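Local coordinates for DUF269-containing protein (Cyanothece sp. ATCC 51142, PDB 3NJ2) that is of unknown function but belongs to the DUF269 family and is associated with nitrogen fixation in this cyanobacterium, at residues 104-109 with 163-168; 97-102 with 156-161. All blocks are in the same frame, centred on the assembly; numbering follows the deposited sequence.

Interaction 1 (104-109 with 163-168); sequences TGLLCQ and ELVNKF
Val-165, on the last turn of helix 147-167, fills the angle between Thr-104 and Leu-106, which stand on the two sides of Gly-105 where helix 83-104 ends. Followed outward, Val-165 CB already lies 4.0 Å from CG2 of Thr-104. From there the two methyls part. The valine and threonine side chains meet tip to tip: Val-165 CG1, anti to the backbone N (chi1 -179°), sits 3.8 Å from Thr-104 CB, beside OG1 and CG2 of Thr-104, both at 4.0 Å. Val-165 CG2 turns to the leucine and stops 3.8 Å from CD2 of Leu-106. A beta-branched residue suits this place because one short side chain serves two neighbours at once.

Thr-104 has two faces as well. Its methyl packs on the valine, and Thr-104 OG1, set between the backbone N and carbonyl carbon (chi1 68°), accepts a hydrogen bond from N of Leu-106 at 3.1 Å with an N-H...O angle of 161°. This is an ST turn; the same hydroxyl also bonds the carbonyl of Ile-100. Gly-105 takes the positive phi with which the chain leaves the helix. The polar bonds thus stay within the turn and the end of helix 83-104. No hydrogen bond crosses to segment 163-168; carbon packing joins the two, with the threonine hydroxyl grazing one methyl.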
loop_
_atom_site.group_PDB
_atom_site.type_symbol
_atom_site.label_atom_id
_atom_site.label_comp_id
_atom_site.label_asym_id
_atom_site.label_seq_id
_atom_site.Cartn_x
_atom_site.Cartn_y
_atom_site.Cartn_z
ATOM N N THR B 104 -5.955 -12.008 18.050
ATOM C CA THR B 104 -7.242 -11.257 18.091
ATOM C C THR B 104 -8.410 -11.848 17.259
ATOM O O THR B 104 -9.561 -11.468 17.429
ATOM C CB THR B 104 -7.053 -9.794 17.575
ATOM O OG1 THR B 104 -6.761 -9.825 16.165
ATOM C CG2 THR B 104 -6.024 -9.069 18.390
ATOM N N GLY B 105 -8.122 -12.738 16.305
ATOM C CA GLY B 105 -9.110 -13.214 15.382
ATOM C C GLY B 105 -9.347 -12.334 14.188
ATOM O O GLY B 105 -10.032 -12.746 13.212
ATOM N N LEU B 106 -8.717 -11.142 14.201
ATOM C CA LEU B 106 -8.968 -10.165 13.075
ATOM C C LEU B 106 -8.188 -10.591 11.797
ATOM O O LEU B 106 -6.987 -10.687 11.833
ATOM C CB LEU B 106 -8.512 -8.731 13.484
ATOM C CG LEU B 106 -8.824 -7.742 12.349
ATOM C CD1 LEU B 106 -10.356 -7.502 12.049
ATOM C CD2 LEU B 106 -8.253 -6.399 12.735
ATOM N N LEU B 107 -8.874 -10.865 10.701
ATOM C CA LEU B 107 -8.179 -11.211 9.461
ATOM C C LEU B 107 -7.432 -9.952 8.989
ATOM O O LEU B 107 -8.070 -8.885 8.898
ATOM C CB LEU B 107 -9.218 -11.629 8.379
ATOM C CG LEU B 107 -9.921 -12.967 8.789
ATOM C CD1 LEU B 107 -11.123 -13.210 7.874
ATOM C CD2 LEU B 107 -9.058 -14.222 8.845
ATOM N N CYS B 108 -6.114 -10.053 8.720
ATOM C CA CYS B 108 -5.326 -8.910 8.414
ATOM C C CYS B 108 -4.694 -9.087 6.994
ATOM O O CYS B 108 -4.346 -10.227 6.599
ATOM C CB CYS B 108 -4.219 -8.732 9.525
ATOM S SG CYS B 108 -4.803 -8.051 11.033
ATOM N N GLN B 109 -4.570 -7.992 6.271
ATOM C CA GLN B 109 -3.864 -7.959 4.961
ATOM C C GLN B 109 -2.688 -6.985 5.035
ATOM O O GLN B 109 -2.629 -6.157 5.972
ATOM C CB GLN B 109 -4.826 -7.577 3.901
ATOM C CG GLN B 109 -5.826 -8.813 3.847
ATOM C CD GLN B 109 -6.884 -8.573 2.848
ATOM O OE1 GLN B 109 -7.728 -7.679 3.020
ATOM N NE2 GLN B 109 -6.871 -9.369 1.787
ATOM N N GLU B 163 -3.093 -4.129 20.507
ATOM C CA GLU B 163 -3.723 -3.093 21.383
ATOM C C GLU B 163 -4.733 -2.290 20.584
ATOM O O GLU B 163 -5.859 -1.992 21.056
ATOM C CB GLU B 163 -2.691 -2.209 21.988
ATOM C CG GLU B 163 -1.828 -2.786 23.129
ATOM C CD GLU B 163 -0.665 -1.825 23.474
ATOM O OE1 GLU B 163 -0.554 -0.684 22.870
ATOM O OE2 GLU B 163 0.157 -2.211 24.353
ATOM N N LEU B 164 -4.425 -2.017 19.314
ATOM C CA LEU B 164 -5.374 -1.273 18.495
ATOM C C LEU B 164 -6.648 -2.023 18.218
ATOM O O LEU B 164 -7.705 -1.443 18.343
ATOM C CB LEU B 164 -4.703 -0.813 17.166
ATOM C CG LEU B 164 -3.737 0.337 17.267
ATOM C CD1 LEU B 164 -2.940 0.467 15.937
ATOM C CD2 LEU B 164 -4.452 1.597 17.618
ATOM N N VAL B 165 -6.555 -3.304 17.868
ATOM C CA VAL B 165 -7.756 -4.105 17.637
ATOM C C VAL B 165 -8.598 -4.154 18.949
ATOM O O VAL B 165 -9.824 -3.991 18.884
ATOM C CB VAL B 165 -7.431 -5.553 17.261
ATOM C CG1 VAL B 165 -8.730 -6.397 16.997
ATOM C CG2 VAL B 165 -6.546 -5.609 16.060
ATOM N N ASN B 166 -7.931 -4.297 20.106
ATOM C CA ASN B 166 -8.655 -4.374 21.387
ATOM C C ASN B 166 -9.325 -3.040 21.662
ATOM O O ASN B 166 -10.393 -2.979 22.279
ATOM C CB ASN B 166 -7.689 -4.664 22.495
ATOM C CG ASN B 166 -7.277 -6.091 22.519
ATOM O OD1 ASN B 166 -8.043 -6.954 22.082
ATOM N ND2 ASN B 166 -6.129 -6.362 23.137
ATOM N N LYS B 167 -8.717 -1.954 21.206
ATOM C CA LYS B 167 -9.270 -0.615 21.510
ATOM C C LYS B 167 -10.424 -0.250 20.550
ATOM O O LYS B 167 -11.399 0.446 21.021
ATOM C CB LYS B 167 -8.118 0.390 21.479
ATOM C CG LYS B 167 -8.456 1.781 21.881
ATOM C CD LYS B 167 -7.151 2.457 22.240
ATOM C CE LYS B 167 -7.334 3.959 22.365
ATOM N NZ LYS B 167 -6.084 4.624 22.831
ATOM N N PHE B 168 -10.477 -0.775 19.308
ATOM C CA PHE B 168 -11.343 -0.287 18.201
ATOM C C PHE B 168 -12.076 -1.417 17.534
ATOM O O PHE B 168 -12.018 -1.603 16.326
ATOM C CB PHE B 168 -10.479 0.555 17.192
ATOM C CG PHE B 168 -9.886 1.778 17.769
ATOM C CD1 PHE B 168 -10.696 2.787 18.317
ATOM C CD2 PHE B 168 -8.515 1.993 17.719
ATOM C CE1 PHE B 168 -10.120 3.967 18.855
ATOM C CE2 PHE B 168 -7.962 3.173 18.229
ATOM C CZ PHE B 168 -8.786 4.163 18.808
#

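Interaction 2 (97-102 with 156-161)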
loop_
_atom_site.group_PDB
_atom_site.type_symbol
_atom_site.label_atom_id
_atom_site.label_comp_id
_atom_site.label_asym_id
_atom_site.label_seq_id
_atom_site.Cartn_x
_atom_site.Cartn_y
_atom_site.Cartn_z
ATOM N N ALA B 97 1.462 -9.361 10.992
ATOM C CA ALA B 97 0.027 -9.450 10.676
ATOM C C ALA B 97 -0.490 -10.828 11.176
ATOM O O ALA B 97 -1.523 -10.963 11.801
ATOM C CB ALA B 97 -0.196 -9.312 9.200
ATOM N N ALA B 98 0.319 -11.873 10.908
ATOM C CA ALA B 98 -0.156 -13.222 11.350
ATOM C C ALA B 98 -0.319 -13.356 12.857
ATOM O O ALA B 98 -1.206 -14.051 13.295
ATOM C CB ALA B 98 0.835 -14.230 10.808
ATOM N N LEU B 99 0.529 -12.723 13.656
ATOM C CA LEU B 99 0.431 -12.732 15.099
ATOM C C LEU B 99 -0.780 -11.897 15.563
ATOM O O LEU B 99 -1.487 -12.292 16.491
ATOM C CB LEU B 99 1.714 -12.252 15.765
ATOM C CG LEU B 99 2.861 -13.250 15.651
ATOM C CD1 LEU B 99 4.214 -12.448 15.745
ATOM C CD2 LEU B 99 2.645 -14.417 16.583
ATOM N N ILE B 100 -1.018 -10.743 14.929
ATOM C CA ILE B 100 -2.235 -9.957 15.222
ATOM C C ILE B 100 -3.459 -10.815 14.978
ATOM O O ILE B 100 -4.331 -10.879 15.829
ATOM C CB ILE B 100 -2.219 -8.648 14.400
ATOM C CG1 ILE B 100 -1.079 -7.814 14.894
ATOM C CG2 ILE B 100 -3.579 -7.911 14.630
ATOM C CD1 ILE B 100 -0.843 -6.594 13.916
ATOM N N GLU B 101 -3.510 -11.512 13.844
ATOM C CA GLU B 101 -4.617 -12.360 13.500
ATOM C C GLU B 101 -4.740 -13.511 14.509
ATOM O O GLU B 101 -5.852 -13.776 14.983
ATOM C CB GLU B 101 -4.369 -12.867 12.059
ATOM C CG GLU B 101 -5.564 -13.498 11.375
ATOM C CD GLU B 101 -5.350 -13.643 9.836
ATOM O OE1 GLU B 101 -4.872 -12.719 9.054
ATOM O OE2 GLU B 101 -5.722 -14.760 9.366
ATOM N N LYS B 102 -3.634 -14.167 14.895
ATOM C CA LYS B 102 -3.671 -15.291 15.879
ATOM C C LYS B 102 -4.228 -14.836 17.222
ATOM O O LYS B 102 -5.021 -15.554 17.887
ATOM C CB LYS B 102 -2.254 -15.847 16.107
ATOM C CG LYS B 102 -1.835 -16.765 15.001
ATOM C CD LYS B 102 -0.651 -17.542 15.423
ATOM C CE LYS B 102 -0.574 -18.813 14.596
ATOM N NZ LYS B 102 0.851 -19.159 14.452
ATOM N N LYS B 156 7.190 -5.736 19.362
ATOM C CA LYS B 156 6.537 -4.430 19.692
ATOM C C LYS B 156 5.483 -4.029 18.679
ATOM O O LYS B 156 4.359 -3.578 19.079
ATOM C CB LYS B 156 7.580 -3.382 19.808
ATOM C CG LYS B 156 7.069 -2.036 20.389
ATOM C CD LYS B 156 8.291 -1.148 20.637
ATOM C CE LYS B 156 8.490 -0.045 19.593
ATOM N NZ LYS B 156 9.544 1.002 20.034
ATOM N N LEU B 157 5.770 -4.127 17.359
ATOM C CA LEU B 157 4.748 -3.750 16.424
ATOM C C LEU B 157 3.528 -4.644 16.463
ATOM O O LEU B 157 2.448 -4.158 16.298
ATOM C CB LEU B 157 5.330 -3.721 14.959
ATOM C CG LEU B 157 6.338 -2.619 14.718
ATOM C CD1 LEU B 157 7.113 -2.836 13.425
ATOM C CD2 LEU B 157 5.544 -1.246 14.721
ATOM N N ALA B 158 3.712 -5.965 16.662
ATOM C CA ALA B 158 2.613 -6.835 16.751
ATOM C C ALA B 158 1.776 -6.528 18.033
ATOM O O ALA B 158 0.532 -6.474 17.896
ATOM C CB ALA B 158 3.121 -8.279 16.792
ATOM N N ASN B 159 2.469 -6.375 19.157
ATOM C CA ASN B 159 1.753 -5.941 20.400
ATOM C C ASN B 159 0.948 -4.694 20.150
ATOM O O ASN B 159 -0.177 -4.635 20.572
ATOM C CB ASN B 159 2.680 -5.809 21.565
ATOM C CG ASN B 159 3.392 -7.151 21.923
ATOM O OD1 ASN B 159 4.528 -7.083 22.363
ATOM N ND2 ASN B 159 2.754 -8.310 21.732
ATOM N N ALA B 160 1.524 -3.684 19.522
ATOM C CA ALA B 160 0.797 -2.421 19.333
ATOM C C ALA B 160 -0.395 -2.588 18.408
ATOM O O ALA B 160 -1.471 -2.003 18.559
ATOM C CB ALA B 160 1.796 -1.362 18.769
ATOM N N GLY B 161 -0.251 -3.446 17.411
ATOM C CA GLY B 161 -1.383 -3.753 16.583
ATOM C C GLY B 161 -2.506 -4.419 17.312
ATOM O O GLY B 161 -3.663 -4.106 17.142
#
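Helices 83-104 and 147-167 run roughly the same way here, the axes of their segments 97-102 and 156-161 crossing at -39° with a closest approach of 8.8 Å, and their backbones come nearest at Ile-100 and Ala-158, whose CA atoms are 6.0 Å apart. Small residues on the second helix make room for a branched one on the first. Ile-100 reaches across with its longer arm: CG1, anti to the carbonyl carbon (chi1 -66°), passes 3.7 Å from the backbone O of Ala-158, and CD1 ends 3.9 Å from CA of Gly-161. Gly-161 suits its place because a CB there would point at Ile-100 and collide with CD1; bare backbone lets the isoleucine tip lie directly against the helix. Ala-158, one turn earlier, offers a lone methyl, whose CB sits 4.3 Å from CB of Leu-99, a looser touch made at the root of the leucine.

No hydrogen bond crosses between the two segments. The N-H groups of Glu-101, Lys-102, Ala-160 and Gly-161 pair with carbonyls four residues back in their own helices, and carbon packing makes the contact. Helix 83-104 also meets Phe-36 and Ser-39 of helix 35-46 through Leu-99, and Val-131 of strand 129-136 through Ile-100, while Leu-157 of the other helix touches Arg-134 of that strand.

How the interactions relate
Both contacts join helix 83-104, or the turn that ends it, to helix 147-167, with centres 8 Å apart. Interaction 2 is the buried one, where small residues let the helices come close; interaction 1 lies nearer the surface, where segment 104-109 leaves helix 83-104 just after Thr-104. The nearest CA atoms are 7.2 Å apart in interaction 1 (Thr-104 and Val-165), farther than the closest pair of interaction 2. Neither has a hydrogen bond across it. Ile-100 ties them together: its side chain touches Val-165 and its CG2 packs on Cys-108. Nearby, OE1 of Glu-101 probably accepts a hydrogen bond from N of Cys-108, holding the loop to the helix.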